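Local coordinates for uronate isomerase (Caulobacter crescentus, PDB 2Q01), which catalyses the isomerisation of D-glucuronate to D-fructuronate and of D-galacturonate to D-tagaturonate in bacterial uronate metabolism, at residues A296-P310 and R348-L362. Sequence-based numbering, arbitrary orientation.
Sequences AKMSLDDGLVMQIHP and RLGNDPRLSIILFTL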
ATOM      1  N   ALA B 296     -20.205 -13.497  19.118  1.00 32.43           N
ATOM      2  CA  ALA B 296     -20.096 -14.570  18.139  1.00 27.22           C
ATOM      3  C   ALA B 296     -20.670 -15.867  18.685  1.00 40.03           C
ATOM      4  O   ALA B 296     -21.239 -16.656  17.936  1.00 47.60           O
ATOM      5  CB  ALA B 296     -18.660 -14.768  17.751  1.00 31.53           C
ATOM      6  N   LYS B 297     -20.507 -16.079  19.990  1.00 39.61           N
ATOM      7  CA  LYS B 297     -21.108 -17.206  20.704  1.00 36.34           C
ATOM      8  C   LYS B 297     -22.638 -17.106  20.778  1.00 45.61           C
ATOM      9  O   LYS B 297     -23.329 -18.125  20.822  1.00 44.63           O
ATOM     10  CB  LYS B 297     -20.525 -17.306  22.120  1.00 39.25           C
ATOM     11  CG  LYS B 297     -19.113 -17.876  22.171  1.00 35.72           C
ATOM     12  CD  LYS B 297     -18.722 -18.309  23.574  1.00 49.32           C
ATOM     13  CE  LYS B 297     -17.998 -17.214  24.320  1.00 47.94           C
ATOM     14  NZ  LYS B 297     -17.591 -17.658  25.680  1.00 52.75           N
ATOM     15  N   MET B 298     -23.155 -15.876  20.812  1.00 48.44           N
ATOM     16  CA  MET B 298     -24.593 -15.635  20.759  1.00 43.41           C
ATOM     17  C   MET B 298     -25.110 -15.842  19.343  1.00 43.18           C
ATOM     18  O   MET B 298     -26.215 -16.350  19.153  1.00 49.45           O
ATOM     19  CB  MET B 298     -24.932 -14.219  21.227  1.00 52.22           C
ATOM     20  CG  MET B 298     -24.932 -14.028  22.735  1.00 40.63           C
ATOM     21  SD  MET B 298     -25.146 -12.298  23.192  1.00 41.48           S
ATOM     22  CE  MET B 298     -24.422 -12.316  24.828  1.00 54.54           C
ATOM     23  N   SER B 299     -24.297 -15.454  18.360  1.00 40.69           N
ATOM     24  CA  SER B 299     -24.615 -15.608  16.935  1.00 36.37           C
ATOM     25  C   SER B 299     -24.735 -17.065  16.512  1.00 37.84           C
ATOM     26  O   SER B 299     -25.448 -17.387  15.560  1.00 38.06           O
ATOM     27  CB  SER B 299     -23.558 -14.917  16.082  1.00 33.75           C
ATOM     28  OG  SER B 299     -23.769 -13.519  16.057  1.00 37.90           O
ATOM     29  N   LEU B 300     -24.029 -17.940  17.227  1.00 41.33           N
ATOM     30  CA  LEU B 300     -24.156 -19.384  17.069  1.00 35.74           C
ATOM     31  C   LEU B 300     -25.579 -19.859  17.352  1.00 41.96           C
ATOM     32  O   LEU B 300     -26.033 -20.847  16.767  1.00 49.28           O
ATOM     33  CB  LEU B 300     -23.204 -20.083  18.027  1.00 39.86           C
ATOM     34  CG  LEU B 300     -21.892 -20.697  17.552  1.00 39.54           C
ATOM     35  CD1 LEU B 300     -21.088 -19.792  16.635  1.00 40.15           C
ATOM     36  CD2 LEU B 300     -21.103 -21.066  18.785  1.00 41.18           C
ATOM     37  N   ASP B 301     -26.269 -19.147  18.245  1.00 42.58           N
ATOM     38  CA  ASP B 301     -27.647 -19.467  18.615  1.00 48.69           C
ATOM     39  C   ASP B 301     -28.702 -18.703  17.812  1.00 48.34           C
ATOM     40  O   ASP B 301     -29.654 -19.314  17.324  1.00 57.90           O
ATOM     41  CB  ASP B 301     -27.868 -19.260  20.119  1.00 52.89           C
ATOM     42  CG  ASP B 301     -27.110 -20.273  20.968  1.00 71.20           C
ATOM     43  OD1 ASP B 301     -26.512 -19.865  21.988  1.00 86.87           O
ATOM     44  OD2 ASP B 301     -27.106 -21.474  20.621  1.00 61.41           O
ATOM     45  N   ASP B 302     -28.536 -17.386  17.673  1.00 44.22           N
ATOM     46  CA  ASP B 302     -29.565 -16.543  17.036  1.00 46.41           C
ATOM     47  C   ASP B 302     -29.337 -16.176  15.563  1.00 47.28           C
ATOM     48  O   ASP B 302     -30.215 -15.586  14.926  1.00 53.55           O
ATOM     49  CB  ASP B 302     -29.903 -15.300  17.890  1.00 47.98           C
ATOM     50  CG  ASP B 302     -28.739 -14.309  18.039  1.00 53.25           C
ATOM     51  OD1 ASP B 302     -28.755 -13.553  19.035  1.00 48.33           O
ATOM     52  OD2 ASP B 302     -27.824 -14.255  17.185  1.00 59.65           O
ATOM     53  N   GLY B 303     -28.167 -16.521  15.034  1.00 40.55           N
ATOM     54  CA  GLY B 303     -27.881 -16.360  13.610  1.00 43.39           C
ATOM     55  C   GLY B 303     -27.649 -14.943  13.114  1.00 44.81           C
ATOM     56  O   GLY B 303     -27.802 -14.666  11.921  1.00 54.05           O
ATOM     57  N   LEU B 304     -27.285 -14.043  14.022  1.00 41.33           N
ATOM     58  CA  LEU B 304     -26.895 -12.686  13.649  1.00 38.54           C
ATOM     59  C   LEU B 304     -25.522 -12.639  12.991  1.00 38.30           C
ATOM     60  O   LEU B 304     -24.529 -13.066  13.573  1.00 48.28           O
ATOM     61  CB  LEU B 304     -26.926 -11.764  14.864  1.00 37.53           C
ATOM     62  CG  LEU B 304     -27.897 -10.585  14.845  1.00 38.24           C
ATOM     63  CD1 LEU B 304     -29.221 -10.961  14.231  1.00 28.22           C
ATOM     64  CD2 LEU B 304     -28.085 -10.034  16.243  1.00 28.28           C
ATOM     65  N   VAL B 305     -25.486 -12.128  11.765  1.00 42.34           N
ATOM     66  CA  VAL B 305     -24.244 -11.947  11.019  1.00 38.79           C
ATOM     67  C   VAL B 305     -23.434 -10.810  11.641  1.00 39.23           C
ATOM     68  O   VAL B 305     -23.945  -9.727  11.882  1.00 39.18           O
ATOM     69  CB  VAL B 305     -24.521 -11.681   9.521  1.00 37.62           C
ATOM     70  CG1 VAL B 305     -23.278 -11.224   8.823  1.00 23.38           C
ATOM     71  CG2 VAL B 305     -25.061 -12.936   8.849  1.00 23.21           C
ATOM     72  N   MET B 306     -22.163 -11.070  11.908  1.00 37.62           N
ATOM     73  CA  MET B 306     -21.369 -10.172  12.716  1.00 33.17           C
ATOM     74  C   MET B 306     -20.440  -9.312  11.867  1.00 30.63           C
ATOM     75  O   MET B 306     -19.519  -9.822  11.243  1.00 40.31           O
ATOM     76  CB  MET B 306     -20.571 -11.012  13.702  1.00 32.80           C
ATOM     77  CG  MET B 306     -20.068 -10.288  14.898  1.00 49.61           C
ATOM     78  SD  MET B 306     -19.335 -11.512  15.980  1.00 50.20           S
ATOM     79  CE  MET B 306     -17.753 -10.733  16.226  1.00 19.35           C
ATOM     80  N   GLN B 307     -20.677  -8.005  11.850  1.00 31.07           N
ATOM     81  CA  GLN B 307     -19.791  -7.091  11.128  1.00 26.78           C
ATOM     82  C   GLN B 307     -18.777  -6.424  12.052  1.00 29.71           C
ATOM     83  O   GLN B 307     -19.146  -5.763  13.019  1.00 43.82           O
ATOM     84  CB  GLN B 307     -20.588  -6.011  10.400  1.00 33.56           C
ATOM     85  CG  GLN B 307     -21.713  -6.524   9.530  1.00 28.56           C
ATOM     86  CD  GLN B 307     -22.561  -5.395   8.978  1.00 47.63           C
ATOM     87  OE1 GLN B 307     -23.570  -5.015   9.572  1.00 47.72           O
ATOM     88  NE2 GLN B 307     -22.145  -4.839   7.844  1.00 49.76           N
ATOM     89  N   ILE B 308     -17.496  -6.584  11.741  1.00 33.45           N
ATOM     90  CA  ILE B 308     -16.454  -5.882  12.474  1.00 32.07           C
ATOM     91  C   ILE B 308     -15.911  -4.705  11.654  1.00 39.48           C
ATOM     92  O   ILE B 308     -15.365  -4.886  10.560  1.00 39.71           O
ATOM     93  CB  ILE B 308     -15.333  -6.842  12.946  1.00 41.98           C
ATOM     94  CG1 ILE B 308     -15.935  -7.986  13.776  1.00 28.23           C
ATOM     95  CG2 ILE B 308     -14.271  -6.082  13.756  1.00 42.85           C
ATOM     96  CD1 ILE B 308     -14.990  -9.144  14.024  1.00 53.47           C
ATOM     97  N   HIS B 309     -16.094  -3.504  12.205  1.00 39.62           N
ATOM     98  CA  HIS B 309     -15.626  -2.239  11.636  1.00 39.02           C
ATOM     99  C   HIS B 309     -14.524  -1.617  12.509  1.00 41.88           C
ATOM    100  O   HIS B 309     -14.786  -0.647  13.228  1.00 41.32           O
ATOM    101  CB  HIS B 309     -16.789  -1.245  11.584  1.00 41.58           C
ATOM    102  CG  HIS B 309     -17.703  -1.423  10.415  1.00 46.60           C
ATOM    103  ND1 HIS B 309     -18.912  -2.074  10.512  1.00 50.06           N
ATOM    104  CD2 HIS B 309     -17.598  -1.012   9.130  1.00 52.83           C
ATOM    105  CE1 HIS B 309     -19.510  -2.068   9.334  1.00 45.06           C
ATOM    106  NE2 HIS B 309     -18.733  -1.430   8.477  1.00 48.18           N
ATOM    107  N   PRO B 310     -13.289  -2.155  12.463  1.00 38.86           N
ATOM    108  CA  PRO B 310     -12.308  -1.615  13.392  1.00 41.92           C
ATOM    109  C   PRO B 310     -11.393  -0.524  12.819  1.00 42.25           C
ATOM    110  O   PRO B 310     -11.333  -0.325  11.600  1.00 45.69           O
ATOM    111  CB  PRO B 310     -11.476  -2.848  13.740  1.00 30.29           C
ATOM    112  CG  PRO B 310     -11.523  -3.693  12.479  1.00 30.71           C
ATOM    113  CD  PRO B 310     -12.710  -3.246  11.658  1.00 41.27           C
ATOM    114  N   ARG B 348     -11.268 -20.756  18.507  1.00 40.11           N
ATOM    115  CA  ARG B 348     -12.471 -21.285  19.133  1.00 34.96           C
ATOM    116  C   ARG B 348     -13.534 -21.633  18.097  1.00 37.10           C
ATOM    117  O   ARG B 348     -14.061 -22.744  18.095  1.00 45.56           O
ATOM    118  CB  ARG B 348     -13.022 -20.291  20.157  1.00 30.41           C
ATOM    119  CG  ARG B 348     -14.162 -20.849  20.993  1.00 40.43           C
ATOM    120  CD  ARG B 348     -14.937 -19.750  21.714  1.00 34.79           C
ATOM    121  NE  ARG B 348     -16.027 -20.307  22.516  1.00 64.51           N
ATOM    122  CZ  ARG B 348     -15.897 -20.776  23.758  1.00 63.01           C
ATOM    123  NH1 ARG B 348     -14.719 -20.763  24.373  1.00 64.16           N
ATOM    124  NH2 ARG B 348     -16.954 -21.259  24.392  1.00 58.77           N
ATOM    125  N   LEU B 349     -13.824 -20.684  17.205  1.00 45.00           N
ATOM    126  CA  LEU B 349     -15.009 -20.751  16.352  1.00 26.98           C
ATOM    127  C   LEU B 349     -14.787 -20.587  14.844  1.00 36.91           C
ATOM    128  O   LEU B 349     -15.751 -20.417  14.101  1.00 37.03           O
ATOM    129  CB  LEU B 349     -16.026 -19.706  16.814  1.00 33.22           C
ATOM    130  CG  LEU B 349     -16.600 -19.820  18.228  1.00 44.27           C
ATOM    131  CD1 LEU B 349     -17.401 -18.588  18.583  1.00 41.21           C
ATOM    132  CD2 LEU B 349     -17.441 -21.080  18.383  1.00 50.98           C
ATOM    133  N   GLY B 350     -13.542 -20.661  14.386  1.00 36.93           N
ATOM    134  CA  GLY B 350     -13.226 -20.375  12.985  1.00 49.64           C
ATOM    135  C   GLY B 350     -13.728 -21.375  11.962  1.00 46.88           C
ATOM    136  O   GLY B 350     -13.912 -21.028  10.802  1.00 49.84           O
ATOM    137  N   ASN B 351     -13.951 -22.612  12.398  1.00 55.12           N
ATOM    138  CA  ASN B 351     -14.396 -23.688  11.516  1.00 51.41           C
ATOM    139  C   ASN B 351     -15.855 -24.080  11.754  1.00 54.45           C
ATOM    140  O   ASN B 351     -16.302 -25.133  11.300  1.00 65.11           O
ATOM    141  CB  ASN B 351     -13.483 -24.911  11.664  1.00 55.45           C
ATOM    142  CG  ASN B 351     -11.999 -24.556  11.594  1.00 62.98           C
ATOM    143  OD1 ASN B 351     -11.226 -24.876  12.500  1.00 70.35           O
ATOM    144  ND2 ASN B 351     -11.599 -23.894  10.517  1.00 74.37           N
ATOM    145  N   ASP B 352     -16.593 -23.228  12.462  1.00 52.54           N
ATOM    146  CA  ASP B 352     -18.003 -23.475  12.757  1.00 57.66           C
ATOM    147  C   ASP B 352     -18.890 -23.070  11.577  1.00 62.69           C
ATOM    148  O   ASP B 352     -18.736 -21.978  11.040  1.00 67.10           O
ATOM    149  CB  ASP B 352     -18.416 -22.714  14.022  1.00 60.02           C
ATOM    150  CG  ASP B 352     -19.690 -23.256  14.647  1.00 65.48           C
ATOM    151  OD1 ASP B 352     -20.777 -23.057  14.072  1.00 64.75           O
ATOM    152  OD2 ASP B 352     -19.606 -23.867  15.732  1.00 73.00           O
ATOM    153  N   PRO B 353     -19.818 -23.956  11.166  1.00 63.71           N
ATOM    154  CA  PRO B 353     -20.749 -23.653  10.069  1.00 61.93           C
ATOM    155  C   PRO B 353     -21.770 -22.542  10.369  1.00 59.02           C
ATOM    156  O   PRO B 353     -22.172 -21.819   9.458  1.00 59.15           O
ATOM    157  CB  PRO B 353     -21.478 -24.987   9.848  1.00 64.61           C
ATOM    158  CG  PRO B 353     -20.621 -26.027  10.522  1.00 61.24           C
ATOM    159  CD  PRO B 353     -20.019 -25.323  11.684  1.00 61.83           C
ATOM    160  N   ARG B 354     -22.170 -22.409  11.632  1.00 57.54           N
ATOM    161  CA  ARG B 354     -23.251 -21.497  12.030  1.00 57.53           C
ATOM    162  C   ARG B 354     -22.826 -20.031  12.154  1.00 53.89           C
ATOM    163  O   ARG B 354     -23.679 -19.141  12.233  1.00 60.66           O
ATOM    164  CB  ARG B 354     -23.884 -21.952  13.354  1.00 55.73           C
ATOM    165  CG  ARG B 354     -24.399 -23.384  13.363  1.00 64.31           C
ATOM    166  CD  ARG B 354     -24.627 -23.875  14.788  1.00 76.16           C
ATOM    167  NE  ARG B 354     -23.372 -24.158  15.486  1.00 64.89           N
ATOM    168  CZ  ARG B 354     -23.251 -24.277  16.809  1.00 73.28           C
ATOM    169  NH1 ARG B 354     -24.307 -24.130  17.604  1.00 71.23           N
ATOM    170  NH2 ARG B 354     -22.065 -24.536  17.342  1.00 52.93           N
ATOM    171  N   LEU B 355     -21.518 -19.780  12.179  1.00 45.91           N
ATOM    172  CA  LEU B 355     -21.006 -18.426  12.375  1.00 38.20           C
ATOM    173  C   LEU B 355     -20.664 -17.726  11.059  1.00 44.27           C
ATOM    174  O   LEU B 355     -20.035 -18.304  10.170  1.00 45.61           O
ATOM    175  CB  LEU B 355     -19.797 -18.433  13.318  1.00 42.08           C
ATOM    176  CG  LEU B 355     -19.179 -17.088  13.723  1.00 39.24           C
ATOM    177  CD1 LEU B 355     -20.167 -16.220  14.501  1.00 39.77           C
ATOM    178  CD2 LEU B 355     -17.891 -17.293  14.504  1.00 39.20           C
ATOM    179  N   SER B 356     -21.091 -16.473  10.951  1.00 40.53           N
ATOM    180  CA  SER B 356     -20.793 -15.651   9.794  1.00 37.80           C
ATOM    181  C   SER B 356     -20.253 -14.297  10.255  1.00 37.43           C
ATOM    182  O   SER B 356     -20.958 -13.535  10.931  1.00 32.62           O
ATOM    183  CB  SER B 356     -22.047 -15.490   8.931  1.00 43.57           C
ATOM    184  OG  SER B 356     -21.743 -14.876   7.692  1.00 66.40           O
ATOM    185  N   ILE B 357     -18.991 -14.024   9.912  1.00 22.74           N
ATOM    186  CA  ILE B 357     -18.334 -12.754  10.232  1.00 28.02           C
ATOM    187  C   ILE B 357     -17.952 -11.995   8.946  1.00 28.53           C
ATOM    188  O   ILE B 357     -17.454 -12.589   7.996  1.00 42.29           O
ATOM    189  CB  ILE B 357     -17.084 -12.969  11.140  1.00 28.90           C
ATOM    190  CG1 ILE B 357     -17.448 -13.780  12.391  1.00 42.35           C
ATOM    191  CG2 ILE B 357     -16.457 -11.640  11.563  1.00 20.55           C
ATOM    192  CD1 ILE B 357     -16.285 -14.079  13.299  1.00 34.83           C
ATOM    193  N   ILE B 358     -18.208 -10.689   8.915  1.00 33.52           N
ATOM    194  CA  ILE B 358     -17.816  -9.844   7.790  1.00 29.74           C
ATOM    195  C   ILE B 358     -16.811  -8.800   8.259  1.00 28.89           C
ATOM    196  O   ILE B 358     -17.123  -7.984   9.118  1.00 31.67           O
ATOM    197  CB  ILE B 358     -19.034  -9.154   7.120  1.00 25.45           C
ATOM    198  CG1 ILE B 358     -20.102 -10.188   6.741  1.00 24.11           C
ATOM    199  CG2 ILE B 358     -18.592  -8.375   5.881  1.00 24.27           C
ATOM    200  CD1 ILE B 358     -21.372  -9.583   6.203  1.00 39.96           C
ATOM    201  N   LEU B 359     -15.606  -8.842   7.695  1.00 36.15           N
ATOM    202  CA  LEU B 359     -14.516  -7.950   8.099  1.00 31.00           C
ATOM    203  C   LEU B 359     -14.390  -6.729   7.195  1.00 34.71           C
ATOM    204  O   LEU B 359     -14.426  -6.837   5.965  1.00 28.99           O
ATOM    205  CB  LEU B 359     -13.184  -8.690   8.104  1.00 30.66           C
ATOM    206  CG  LEU B 359     -12.990  -9.907   9.002  1.00 39.43           C
ATOM    207  CD1 LEU B 359     -11.680 -10.576   8.621  1.00 30.88           C
ATOM    208  CD2 LEU B 359     -13.010  -9.533  10.486  1.00 30.01           C
ATOM    209  N   PHE B 360     -14.227  -5.575   7.829  1.00 36.78           N
ATOM    210  CA  PHE B 360     -14.046  -4.309   7.140  1.00 32.58           C
ATOM    211  C   PHE B 360     -12.705  -3.752   7.566  1.00 38.36           C
ATOM    212  O   PHE B 360     -12.130  -4.214   8.547  1.00 42.27           O
ATOM    213  CB  PHE B 360     -15.146  -3.332   7.544  1.00 29.08           C
ATOM    214  CG  PHE B 360     -16.467  -3.603   6.896  1.00 37.00           C
ATOM    215  CD1 PHE B 360     -17.296  -4.614   7.364  1.00 36.72           C
ATOM    216  CD2 PHE B 360     -16.891  -2.835   5.822  1.00 50.39           C
ATOM    217  CE1 PHE B 360     -18.514  -4.864   6.762  1.00 19.89           C
ATOM    218  CE2 PHE B 360     -18.116  -3.074   5.226  1.00 48.69           C
ATOM    219  CZ  PHE B 360     -18.928  -4.092   5.697  1.00 40.75           C
ATOM    220  N   THR B 361     -12.207  -2.764   6.830  1.00 35.01           N
ATOM    221  CA  THR B 361     -10.964  -2.105   7.189  1.00 28.72           C
ATOM    222  C   THR B 361     -10.946  -0.630   6.775  1.00 37.52           C
ATOM    223  O   THR B 361     -11.667  -0.212   5.869  1.00 37.98           O
ATOM    224  CB  THR B 361      -9.729  -2.859   6.623  1.00 37.26           C
ATOM    225  OG1 THR B 361      -8.591  -2.614   7.457  1.00 46.75           O
ATOM    226  CG2 THR B 361      -9.412  -2.442   5.201  1.00 28.31           C
ATOM    227  N   LEU B 362     -10.131   0.145   7.481  1.00 34.89           N
ATOM    228  CA  LEU B 362      -9.820   1.523   7.132  1.00 31.58           C
ATOM    229  C   LEU B 362      -8.366   1.572   6.671  1.00 36.58           C
ATOM    230  O   LEU B 362      -7.862   2.607   6.230  1.00 29.93           O
ATOM    231  CB  LEU B 362     -10.025   2.416   8.353  1.00 34.66           C
ATOM    232  CG  LEU B 362     -11.147   3.457   8.393  1.00 34.43           C
ATOM    233  CD1 LEU B 362     -12.194   3.231   7.337  1.00 30.22           C
ATOM    234  CD2 LEU B 362     -11.771   3.549   9.790  1.00 30.82           C
TER
HETATM  235  O   HOH W   1     -23.336 -15.595  12.514  1.00 43.37           O
HETATM  236  O   HOH W   2      -9.120  -0.590  10.013  1.00 43.01           O
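M306 and I308 pair with S356, I358 and F360 through four backbone hydrogen bonds. M306 N gives to S356 O at 2.9 Å, nearly straight (177°), and M306 O takes I358 N. I308 N and I308 O bond I358 O and F360 N. Strands 305-308 and 357-359 thus run parallel, neighbours in the TIM barrel expected of this family. Water bridges lie beyond both ends: L304 O to S356 N, and P310 O to L362 N.

H309 NE2 sits 3.4 Å above the F360 ring plane, over its centre. The rings stack face to face, centroids 4.0 Å apart and planes at 26°. H309 ND1 is hydrogen-bonded to D251 OD1, so the imidazole is held twice. An alanine in place of F360 would probably leave the H309 ring free to tilt about that bond and open a gap beside it.

Apolar side chains pack on both sheet faces. I308 CD1 meets I357 CG2; V305 CG1 touches I358 CD1 at 3.6 Å. On the helix side, L300 and L349 meet tip to tip, CD2 to CD2. With CG anti to the backbone N (chi1 -176°), L355 brings CD1 within 3.9 Å of A296 CB.

R354 grips D352 side-on through NE and NH2. L300 CG lies 3.8 Å above the centre of that guanidinium. K297 crosses R348 at about a right angle, K297 CD 3.5 Å from R348 NE. Their cationic ends are close, and R348 NH1 forms a salt bridge to D261.

Backbone bonds thus set the strand register, apolar side chains pack the faces, and charges stay at the more exposed helix end.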